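PDB 3LRK: alpha-galactosidase 1 from Saccharomyces cerevisiae, which hydrolyses terminal, non-reducing alpha-D-galactose residues from alpha-D-galactosides such as galactose oligosaccharides, galactomannans and galactolipids. Local coordinates for residues 201-214 with 257-271. The protein carries 1 engineered substitution. Residues are numbered along the deposited sequence; the frame is centred on the assembly and turned at random.
Sequences ANSWRMSGDVTAEF and GWNDLDNLEVGVGNL. With NAG (2-acetamido-2-deoxy-beta-D-glucopyranose), chain B.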
ATOM      1  N   ALA A 201     -20.024  13.651  10.894  1.00 18.65           N
ATOM      2  CA  ALA A 201     -20.750  13.989   9.656  1.00 19.05           C
ATOM      3  C   ALA A 201     -21.962  13.091   9.408  1.00 19.23           C
ATOM      4  O   ALA A 201     -22.064  12.008   9.983  1.00 19.84           O
ATOM      5  CB  ALA A 201     -19.806  13.933   8.448  1.00 18.41           C
ATOM      6  N   ASN A 202     -22.859  13.545   8.527  1.00 18.61           N
ATOM      7  CA  ASN A 202     -24.070  12.807   8.168  1.00 18.11           C
ATOM      8  C   ASN A 202     -23.949  11.936   6.920  1.00 17.65           C
ATOM      9  O   ASN A 202     -24.705  10.976   6.742  1.00 16.97           O
ATOM     10  CB  ASN A 202     -25.240  13.794   8.018  1.00 18.16           C
ATOM     11  CG  ASN A 202     -25.609  14.449   9.333  1.00 19.26           C
ATOM     12  OD1 ASN A 202     -25.608  15.679   9.459  1.00 19.91           O
ATOM     13  ND2 ASN A 202     -25.925  13.623  10.333  1.00 20.48           N
ATOM     14  N   SER A 203     -23.019  12.291   6.031  1.00 17.29           N
ATOM     15  CA  SER A 203     -22.726  11.477   4.850  1.00 17.19           C
ATOM     16  C   SER A 203     -21.299  11.798   4.377  1.00 17.26           C
ATOM     17  O   SER A 203     -20.729  12.831   4.748  1.00 16.60           O
ATOM     18  CB  SER A 203     -23.763  11.690   3.721  1.00 17.27           C
ATOM     19  OG  SER A 203     -23.641  12.970   3.114  1.00 17.99           O
ATOM     20  N   TRP A 204     -20.724  10.883   3.606  1.00 17.28           N
ATOM     21  CA  TRP A 204     -19.374  11.056   3.047  1.00 17.31           C
ATOM     22  C   TRP A 204     -19.293  10.452   1.659  1.00 17.38           C
ATOM     23  O   TRP A 204     -19.640   9.286   1.448  1.00 17.10           O
ATOM     24  CB  TRP A 204     -18.297  10.431   3.960  1.00 17.43           C
ATOM     25  CG  TRP A 204     -18.672   9.095   4.476  1.00 17.33           C
ATOM     26  CD1 TRP A 204     -18.419   7.894   3.891  1.00 17.78           C
ATOM     27  CD2 TRP A 204     -19.409   8.811   5.682  1.00 17.56           C
ATOM     28  NE1 TRP A 204     -18.938   6.872   4.659  1.00 18.74           N
ATOM     29  CE2 TRP A 204     -19.554   7.408   5.759  1.00 19.06           C
ATOM     30  CE3 TRP A 204     -19.950   9.605   6.702  1.00 17.02           C
ATOM     31  CZ2 TRP A 204     -20.227   6.771   6.820  1.00 18.94           C
ATOM     32  CZ3 TRP A 204     -20.637   8.964   7.762  1.00 18.90           C
ATOM     33  CH2 TRP A 204     -20.752   7.564   7.805  1.00 18.12           C
ATOM     34  N   ARG A 205     -18.838  11.253   0.699  1.00 17.96           N
ATOM     35  CA  ARG A 205     -18.487  10.716  -0.600  1.00 17.95           C
ATOM     36  C   ARG A 205     -17.431   9.642  -0.367  1.00 18.37           C
ATOM     37  O   ARG A 205     -16.552   9.821   0.463  1.00 18.75           O
ATOM     38  CB  ARG A 205     -17.958  11.832  -1.503  1.00 18.46           C
ATOM     39  CG  ARG A 205     -19.080  12.776  -2.005  1.00 17.63           C
ATOM     40  CD  ARG A 205     -19.790  12.198  -3.254  1.00 18.50           C
ATOM     41  NE  ARG A 205     -18.776  11.887  -4.252  1.00 19.95           N
ATOM     42  CZ  ARG A 205     -18.217  12.776  -5.067  1.00 18.38           C
ATOM     43  NH1 ARG A 205     -18.628  14.045  -5.085  1.00 17.42           N
ATOM     44  NH2 ARG A 205     -17.255  12.375  -5.879  1.00 16.72           N
ATOM     45  N   MET A 206     -17.516   8.532  -1.089  1.00 18.02           N
ATOM     46  CA  MET A 206     -16.577   7.442  -0.868  1.00 18.22           C
ATOM     47  C   MET A 206     -15.779   7.142  -2.126  1.00 18.00           C
ATOM     48  O   MET A 206     -15.082   6.133  -2.187  1.00 17.29           O
ATOM     49  CB  MET A 206     -17.288   6.194  -0.340  1.00 17.98           C
ATOM     50  CG  MET A 206     -18.653   5.863  -1.004  1.00 19.16           C
ATOM     51  SD  MET A 206     -18.642   5.621  -2.803  1.00 20.19           S
ATOM     52  CE  MET A 206     -17.621   4.152  -2.969  1.00 17.92           C
ATOM     53  N   SER A 207     -15.913   8.009  -3.134  1.00 18.12           N
ATOM     54  CA  SER A 207     -15.194   7.844  -4.407  1.00 18.37           C
ATOM     55  C   SER A 207     -14.995   9.174  -5.139  1.00 19.10           C
ATOM     56  O   SER A 207     -15.597  10.188  -4.775  1.00 19.50           O
ATOM     57  CB  SER A 207     -15.936   6.860  -5.338  1.00 18.48           C
ATOM     58  OG  SER A 207     -17.055   7.477  -5.964  1.00 17.79           O
ATOM     59  N   GLY A 208     -14.162   9.150  -6.184  1.00 19.79           N
ATOM     60  CA  GLY A 208     -14.075  10.254  -7.155  1.00 20.30           C
ATOM     61  C   GLY A 208     -15.407  10.436  -7.878  1.00 20.60           C
ATOM     62  O   GLY A 208     -16.283   9.567  -7.797  1.00 21.22           O
ATOM     63  N   ASP A 209     -15.568  11.547  -8.591  1.00 20.80           N
ATOM     64  CA  ASP A 209     -16.875  11.880  -9.185  1.00 20.85           C
ATOM     65  C   ASP A 209     -17.353  10.823 -10.166  1.00 20.68           C
ATOM     66  O   ASP A 209     -16.576  10.314 -10.966  1.00 20.22           O
ATOM     67  CB  ASP A 209     -16.860  13.226  -9.904  1.00 21.10           C
ATOM     68  CG  ASP A 209     -16.474  14.383  -9.006  1.00 22.87           C
ATOM     69  OD1 ASP A 209     -16.373  14.210  -7.767  1.00 23.60           O
ATOM     70  OD2 ASP A 209     -16.269  15.479  -9.567  1.00 24.47           O
ATOM     71  N   VAL A 210     -18.639  10.497 -10.065  1.00 20.52           N
ATOM     72  CA  VAL A 210     -19.337   9.696 -11.056  1.00 20.43           C
ATOM     73  C   VAL A 210     -19.479  10.466 -12.376  1.00 20.51           C
ATOM     74  O   VAL A 210     -19.374  11.694 -12.409  1.00 20.10           O
ATOM     75  CB  VAL A 210     -20.740   9.242 -10.525  1.00 20.01           C
ATOM     76  CG1 VAL A 210     -21.757  10.374 -10.618  1.00 20.21           C
ATOM     77  CG2 VAL A 210     -21.239   7.991 -11.278  1.00 20.30           C
ATOM     78  N   THR A 211     -19.691   9.714 -13.452  1.00 21.12           N
ATOM     79  CA  THR A 211     -20.008  10.271 -14.755  1.00 21.88           C
ATOM     80  C   THR A 211     -21.099   9.411 -15.393  1.00 22.23           C
ATOM     81  O   THR A 211     -21.378   8.303 -14.915  1.00 22.26           O
ATOM     82  CB  THR A 211     -18.749  10.387 -15.676  1.00 21.79           C
ATOM     83  OG1 THR A 211     -19.093  11.124 -16.856  1.00 21.99           O
ATOM     84  CG2 THR A 211     -18.202   9.015 -16.066  1.00 22.27           C
ATOM     85  N   ALA A 212     -21.728   9.932 -16.446  1.00 22.36           N
ATOM     86  CA  ALA A 212     -22.805   9.230 -17.138  1.00 22.81           C
ATOM     87  C   ALA A 212     -22.285   8.093 -18.037  1.00 22.76           C
ATOM     88  O   ALA A 212     -22.528   8.064 -19.254  1.00 22.95           O
ATOM     89  CB  ALA A 212     -23.678  10.229 -17.938  1.00 23.20           C
ATOM     90  N   GLU A 213     -21.562   7.161 -17.421  1.00 21.95           N
ATOM     91  CA  GLU A 213     -21.062   5.971 -18.088  1.00 22.13           C
ATOM     92  C   GLU A 213     -21.324   4.806 -17.152  1.00 21.86           C
ATOM     93  O   GLU A 213     -21.073   4.912 -15.949  1.00 21.60           O
ATOM     94  CB  GLU A 213     -19.550   6.070 -18.333  1.00 22.16           C
ATOM     95  CG  GLU A 213     -19.128   7.077 -19.396  1.00 22.66           C
ATOM     96  CD  GLU A 213     -19.474   6.636 -20.808  1.00 23.89           C
ATOM     97  OE1 GLU A 213     -19.780   5.443 -21.023  1.00 24.22           O
ATOM     98  OE2 GLU A 213     -19.425   7.496 -21.713  1.00 25.75           O
ATOM     99  N   PHE A 214     -21.826   3.697 -17.687  1.00 21.61           N
ATOM    100  CA  PHE A 214     -22.217   2.588 -16.817  1.00 21.72           C
ATOM    101  C   PHE A 214     -21.020   1.731 -16.397  1.00 21.70           C
ATOM    102  O   PHE A 214     -20.984   1.251 -15.269  1.00 22.19           O
ATOM    103  CB  PHE A 214     -23.294   1.720 -17.474  1.00 21.77           C
ATOM    104  CG  PHE A 214     -24.036   0.840 -16.504  1.00 21.84           C
ATOM    105  CD1 PHE A 214     -24.967   1.390 -15.618  1.00 21.35           C
ATOM    106  CD2 PHE A 214     -23.808  -0.537 -16.472  1.00 22.02           C
ATOM    107  CE1 PHE A 214     -25.666   0.584 -14.719  1.00 21.63           C
ATOM    108  CE2 PHE A 214     -24.504  -1.351 -15.574  1.00 21.69           C
ATOM    109  CZ  PHE A 214     -25.432  -0.782 -14.695  1.00 22.54           C
ATOM    110  N   GLY A 257     -25.366   8.395   9.362  1.00 20.08           N
ATOM    111  CA  GLY A 257     -24.088   8.508   8.641  1.00 19.21           C
ATOM    112  C   GLY A 257     -24.030   7.536   7.474  1.00 19.35           C
ATOM    113  O   GLY A 257     -23.953   6.331   7.676  1.00 18.90           O
ATOM    114  N   TRP A 258     -24.036   8.067   6.253  1.00 18.47           N
ATOM    115  CA  TRP A 258     -24.203   7.250   5.056  1.00 18.61           C
ATOM    116  C   TRP A 258     -23.016   7.343   4.113  1.00 18.51           C
ATOM    117  O   TRP A 258     -22.373   8.374   4.038  1.00 18.66           O
ATOM    118  CB  TRP A 258     -25.461   7.697   4.299  1.00 18.54           C
ATOM    119  CG  TRP A 258     -26.672   7.741   5.183  1.00 19.54           C
ATOM    120  CD1 TRP A 258     -27.252   8.846   5.731  1.00 19.80           C
ATOM    121  CD2 TRP A 258     -27.413   6.617   5.655  1.00 19.79           C
ATOM    122  NE1 TRP A 258     -28.328   8.479   6.515  1.00 20.88           N
ATOM    123  CE2 TRP A 258     -28.453   7.113   6.476  1.00 20.21           C
ATOM    124  CE3 TRP A 258     -27.312   5.236   5.453  1.00 20.02           C
ATOM    125  CZ2 TRP A 258     -29.389   6.269   7.098  1.00 19.54           C
ATOM    126  CZ3 TRP A 258     -28.247   4.400   6.069  1.00 19.70           C
ATOM    127  CH2 TRP A 258     -29.269   4.925   6.881  1.00 18.82           C
ATOM    128  N   ASN A 259     -22.753   6.258   3.390  1.00 18.92           N
ATOM    129  CA  ASN A 259     -21.880   6.287   2.222  1.00 19.49           C
ATOM    130  C   ASN A 259     -22.598   7.063   1.115  1.00 19.93           C
ATOM    131  O   ASN A 259     -23.811   6.920   0.931  1.00 20.01           O
ATOM    132  CB  ASN A 259     -21.569   4.871   1.744  1.00 19.29           C
ATOM    133  CG  ASN A 259     -20.753   4.068   2.758  1.00 19.34           C
ATOM    134  OD1 ASN A 259     -19.761   4.550   3.295  1.00 20.72           O
ATOM    135  ND2 ASN A 259     -21.166   2.831   3.001  1.00 17.69           N
ATOM    136  N   ASP A 260     -21.843   7.881   0.387  1.00 19.61           N
ATOM    137  CA  ASP A 260     -22.392   8.751  -0.665  1.00 19.64           C
ATOM    138  C   ASP A 260     -21.722   8.373  -1.985  1.00 19.64           C
ATOM    139  O   ASP A 260     -20.515   8.570  -2.164  1.00 19.31           O
ATOM    140  CB  ASP A 260     -22.129  10.212  -0.276  1.00 19.62           C
ATOM    141  CG  ASP A 260     -22.667  11.236  -1.286  1.00 19.54           C
ATOM    142  OD1 ASP A 260     -23.201  10.873  -2.357  1.00 20.62           O
ATOM    143  OD2 ASP A 260     -22.526  12.436  -0.989  1.00 18.22           O
ATOM    144  N   LEU A 261     -22.510   7.806  -2.899  1.00 19.31           N
ATOM    145  CA  LEU A 261     -22.011   7.358  -4.201  1.00 19.45           C
ATOM    146  C   LEU A 261     -22.086   8.444  -5.311  1.00 19.43           C
ATOM    147  O   LEU A 261     -21.993   8.130  -6.506  1.00 19.13           O
ATOM    148  CB  LEU A 261     -22.730   6.073  -4.651  1.00 19.24           C
ATOM    149  CG  LEU A 261     -23.033   4.831  -3.785  1.00 21.67           C
ATOM    150  CD1 LEU A 261     -22.914   3.525  -4.614  1.00 20.57           C
ATOM    151  CD2 LEU A 261     -22.323   4.721  -2.417  1.00 19.53           C
ATOM    152  N   ASP A 262     -22.247   9.704  -4.890  1.00 19.17           N
ATOM    153  CA  ASP A 262     -22.275  10.906  -5.751  1.00 19.53           C
ATOM    154  C   ASP A 262     -23.664  11.116  -6.372  1.00 20.22           C
ATOM    155  O   ASP A 262     -24.510  10.235  -6.295  1.00 20.62           O
ATOM    156  CB  ASP A 262     -21.155  10.885  -6.817  1.00 19.77           C
ATOM    157  CG  ASP A 262     -20.796  12.260  -7.332  1.00 19.46           C
ATOM    158  OD1 ASP A 262     -21.341  13.267  -6.845  1.00 20.95           O
ATOM    159  OD2 ASP A 262     -19.941  12.339  -8.235  1.00 22.46           O
ATOM    160  N   ASN A 263     -23.902  12.293  -6.947  1.00 20.39           N
ATOM    161  CA  ASN A 263     -25.211  12.624  -7.512  1.00 21.08           C
ATOM    162  C   ASN A 263     -25.616  11.655  -8.628  1.00 21.70           C
ATOM    163  O   ASN A 263     -24.765  11.162  -9.379  1.00 21.69           O
ATOM    164  CB  ASN A 263     -25.231  14.050  -8.050  1.00 20.68           C
ATOM    165  CG  ASN A 263     -24.819  15.093  -7.019  1.00 21.89           C
ATOM    166  OD1 ASN A 263     -24.553  14.794  -5.843  1.00 24.97           O
ATOM    167  ND2 ASN A 263     -24.774  16.330  -7.460  1.00 20.16           N
ATOM    168  N   LEU A 264     -26.915  11.394  -8.717  1.00 22.13           N
ATOM    169  CA  LEU A 264     -27.499  10.542  -9.749  1.00 22.60           C
ATOM    170  C   LEU A 264     -27.335  11.142 -11.138  1.00 23.06           C
ATOM    171  O   LEU A 264     -27.530  12.347 -11.334  1.00 23.83           O
ATOM    172  CB  LEU A 264     -28.993  10.305  -9.451  1.00 22.43           C
ATOM    173  CG  LEU A 264     -29.252   9.470  -8.192  1.00 21.47           C
ATOM    174  CD1 LEU A 264     -30.643   9.714  -7.575  1.00 21.01           C
ATOM    175  CD2 LEU A 264     -29.000   7.976  -8.469  1.00 20.53           C
ATOM    176  N   GLU A 265     -26.981  10.290 -12.094  1.00 23.55           N
ATOM    177  CA  GLU A 265     -26.786  10.690 -13.474  1.00 24.30           C
ATOM    178  C   GLU A 265     -28.039  10.391 -14.304  1.00 24.05           C
ATOM    179  O   GLU A 265     -28.035  10.542 -15.526  1.00 23.67           O
ATOM    180  CB  GLU A 265     -25.560   9.992 -14.064  1.00 24.79           C
ATOM    181  CG  GLU A 265     -24.245  10.352 -13.367  1.00 26.14           C
ATOM    182  CD  GLU A 265     -23.619  11.646 -13.871  1.00 29.43           C
ATOM    183  OE1 GLU A 265     -24.275  12.434 -14.592  1.00 29.85           O
ATOM    184  OE2 GLU A 265     -22.449  11.887 -13.535  1.00 31.60           O
ATOM    185  N   VAL A 266     -29.102   9.969 -13.622  1.00 24.14           N
ATOM    186  CA  VAL A 266     -30.403   9.785 -14.254  1.00 23.46           C
ATOM    187  C   VAL A 266     -30.803  11.115 -14.902  1.00 23.30           C
ATOM    188  O   VAL A 266     -30.775  12.164 -14.259  1.00 22.11           O
ATOM    189  CB  VAL A 266     -31.478   9.309 -13.236  1.00 23.65           C
ATOM    190  CG1 VAL A 266     -32.850   9.158 -13.906  1.00 23.79           C
ATOM    191  CG2 VAL A 266     -31.066   7.987 -12.588  1.00 23.23           C
ATOM    192  N   GLY A 267     -31.132  11.062 -16.190  1.00 23.59           N
ATOM    193  CA  GLY A 267     -31.497  12.262 -16.938  1.00 24.53           C
ATOM    194  C   GLY A 267     -30.308  13.102 -17.366  1.00 25.16           C
ATOM    195  O   GLY A 267     -30.485  14.224 -17.847  1.00 25.27           O
ATOM    196  N   VAL A 268     -29.099  12.573 -17.174  1.00 25.81           N
ATOM    197  CA  VAL A 268     -27.875  13.251 -17.612  1.00 26.77           C
ATOM    198  C   VAL A 268     -27.183  12.402 -18.680  1.00 27.45           C
ATOM    199  O   VAL A 268     -27.074  11.181 -18.549  1.00 28.12           O
ATOM    200  CB  VAL A 268     -26.881  13.524 -16.438  1.00 26.73           C
ATOM    201  CG1 VAL A 268     -25.710  14.408 -16.897  1.00 26.08           C
ATOM    202  CG2 VAL A 268     -27.583  14.169 -15.253  1.00 26.64           C
ATOM    203  N   GLY A 269     -26.707  13.056 -19.732  1.00 28.27           N
ATOM    204  CA  GLY A 269     -25.997  12.368 -20.798  1.00 29.13           C
ATOM    205  C   GLY A 269     -26.853  11.318 -21.480  1.00 29.58           C
ATOM    206  O   GLY A 269     -28.062  11.513 -21.673  1.00 29.91           O
ATOM    207  N   ASN A 270     -26.253  10.194 -21.825  1.00 30.09           N
ATOM    208  CA  ASN A 270     -26.885   9.213 -22.692  1.00 30.76           C
ATOM    209  C   ASN A 270     -27.015   7.786 -22.165  1.00 30.33           C
ATOM    210  O   ASN A 270     -26.854   6.831 -22.846  1.00 30.96           O
ATOM    211  CB  ASN A 270     -26.241   9.247 -24.065  1.00 31.21           C
ATOM    212  CG  ASN A 270     -26.128  10.656 -24.624  1.00 33.67           C
ATOM    213  OD1 ASN A 270     -25.070  11.103 -25.038  1.00 33.70           O
ATOM    214  ND2 ASN A 270     -27.218  11.341 -24.652  1.00 37.97           N
ATOM    215  N   LEU A 271     -27.343   7.672 -20.914  1.00 30.16           N
ATOM    216  CA  LEU A 271     -27.615   6.383 -20.306  1.00 29.55           C
ATOM    217  C   LEU A 271     -28.901   5.812 -20.910  1.00 29.34           C
ATOM    218  O   LEU A 271     -29.842   6.560 -21.211  1.00 29.30           O
ATOM    219  CB  LEU A 271     -27.724   6.535 -18.783  1.00 29.24           C
ATOM    220  CG  LEU A 271     -26.446   7.008 -18.064  1.00 29.34           C
ATOM    221  CD1 LEU A 271     -26.744   7.451 -16.632  1.00 29.31           C
ATOM    222  CD2 LEU A 271     -25.356   5.936 -18.089  1.00 28.00           C
TER
HETATM  223  C1  NAG B   1     -28.038  12.461 -24.982  1.00 44.69           C
HETATM  224  C2  NAG B   1     -28.437  13.873 -24.507  1.00 48.43           C
HETATM  225  C3  NAG B   1     -29.594  14.552 -25.284  1.00 49.06           C
HETATM  226  C4  NAG B   1     -29.684  14.098 -26.751  1.00 48.84           C
HETATM  227  C5  NAG B   1     -29.449  12.598 -26.835  1.00 48.43           C
HETATM  228  C6  NAG B   1     -29.596  12.030 -28.243  1.00 49.36           C
HETATM  229  C7  NAG B   1     -28.818  14.869 -22.297  1.00 50.44           C
HETATM  230  C8  NAG B   1     -29.750  14.763 -21.126  1.00 50.78           C
HETATM  231  N2  NAG B   1     -28.758  13.802 -23.091  1.00 49.82           N
HETATM  232  O3  NAG B   1     -29.459  15.972 -25.215  1.00 50.52           O
HETATM  233  O4  NAG B   1     -30.947  14.410 -27.297  1.00 48.57           O
HETATM  234  O5  NAG B   1     -28.130  12.401 -26.385  1.00 48.25           O
HETATM  235  O6  NAG B   1     -29.520  10.627 -28.167  1.00 50.09           O
HETATM  236  O7  NAG B   1     -28.164  15.897 -22.489  1.00 50.96           O
HETATM  237  O   HOH W   1     -21.574  13.377   1.303  1.00 18.77           O
HETATM  238  O   HOH W   2     -18.594   9.130  -3.979  1.00 17.80           O
HETATM  239  O   HOH W   3     -21.385  15.137  -4.346  1.00 22.50           O
HETATM  240  O   HOH W   4     -23.530   9.504 -21.376  1.00 27.64           O
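Trp204 and Asn259 meet at the tightly packed end of this contact, where strands 203-205 and 258-260 run side by side as parallel neighbours in the TIM barrel of this GH27 enzyme. With CG set between the backbone N and the carbonyl carbon (chi1 44°), the indole lies across the neighbouring strand, and Trp258 O sits 3.4 Å above the ring plane. At the ring edge Trp204 NE1 donates, somewhat tilted from that plane, to Asn259 OD1 (2.8 Å). Gly257 suits its place because a beta carbon would collide with the indole. Were Trp204 replaced by alanine, Asn259 OD1 would probably lose its indole donor and a gap would be likely to open over Gly257 and Trp258.

From the end of strand 203-205, Arg205, a substrate-binding residue, reaches past Asp260 to lie flat against Asp262: the guanidinium and carboxylate planes are only 10° apart, and Arg205 NH1 stands 3.3 Å from Asp262 OD1. This salt bridge works through charge alone; Arg205 NH2 donates in the guanidinium plane to Asp209 OD1 (2.8 Å), nearly straight at 168°, and also to Ser207 O. Asp262 OD2 accepts from Val210 N (2.9 Å) and from a bound glycerol.

Toward the partly exposed end, packing and water take over: Ala212 CB lies 3.6 Å from Val268 O and beside Leu271, a beta carbon on Gly269 would strike it, and a water links Ala212 O to Asn270 N beside the glycosylated side chain.

One arginine thus spends a face on Asp262 and part of its edge on the proton donor Asp209, which is likely to hold Arg205 and Asp209 in place relative to each other; Asp262 probably both lines the pocket and steadies Arg205.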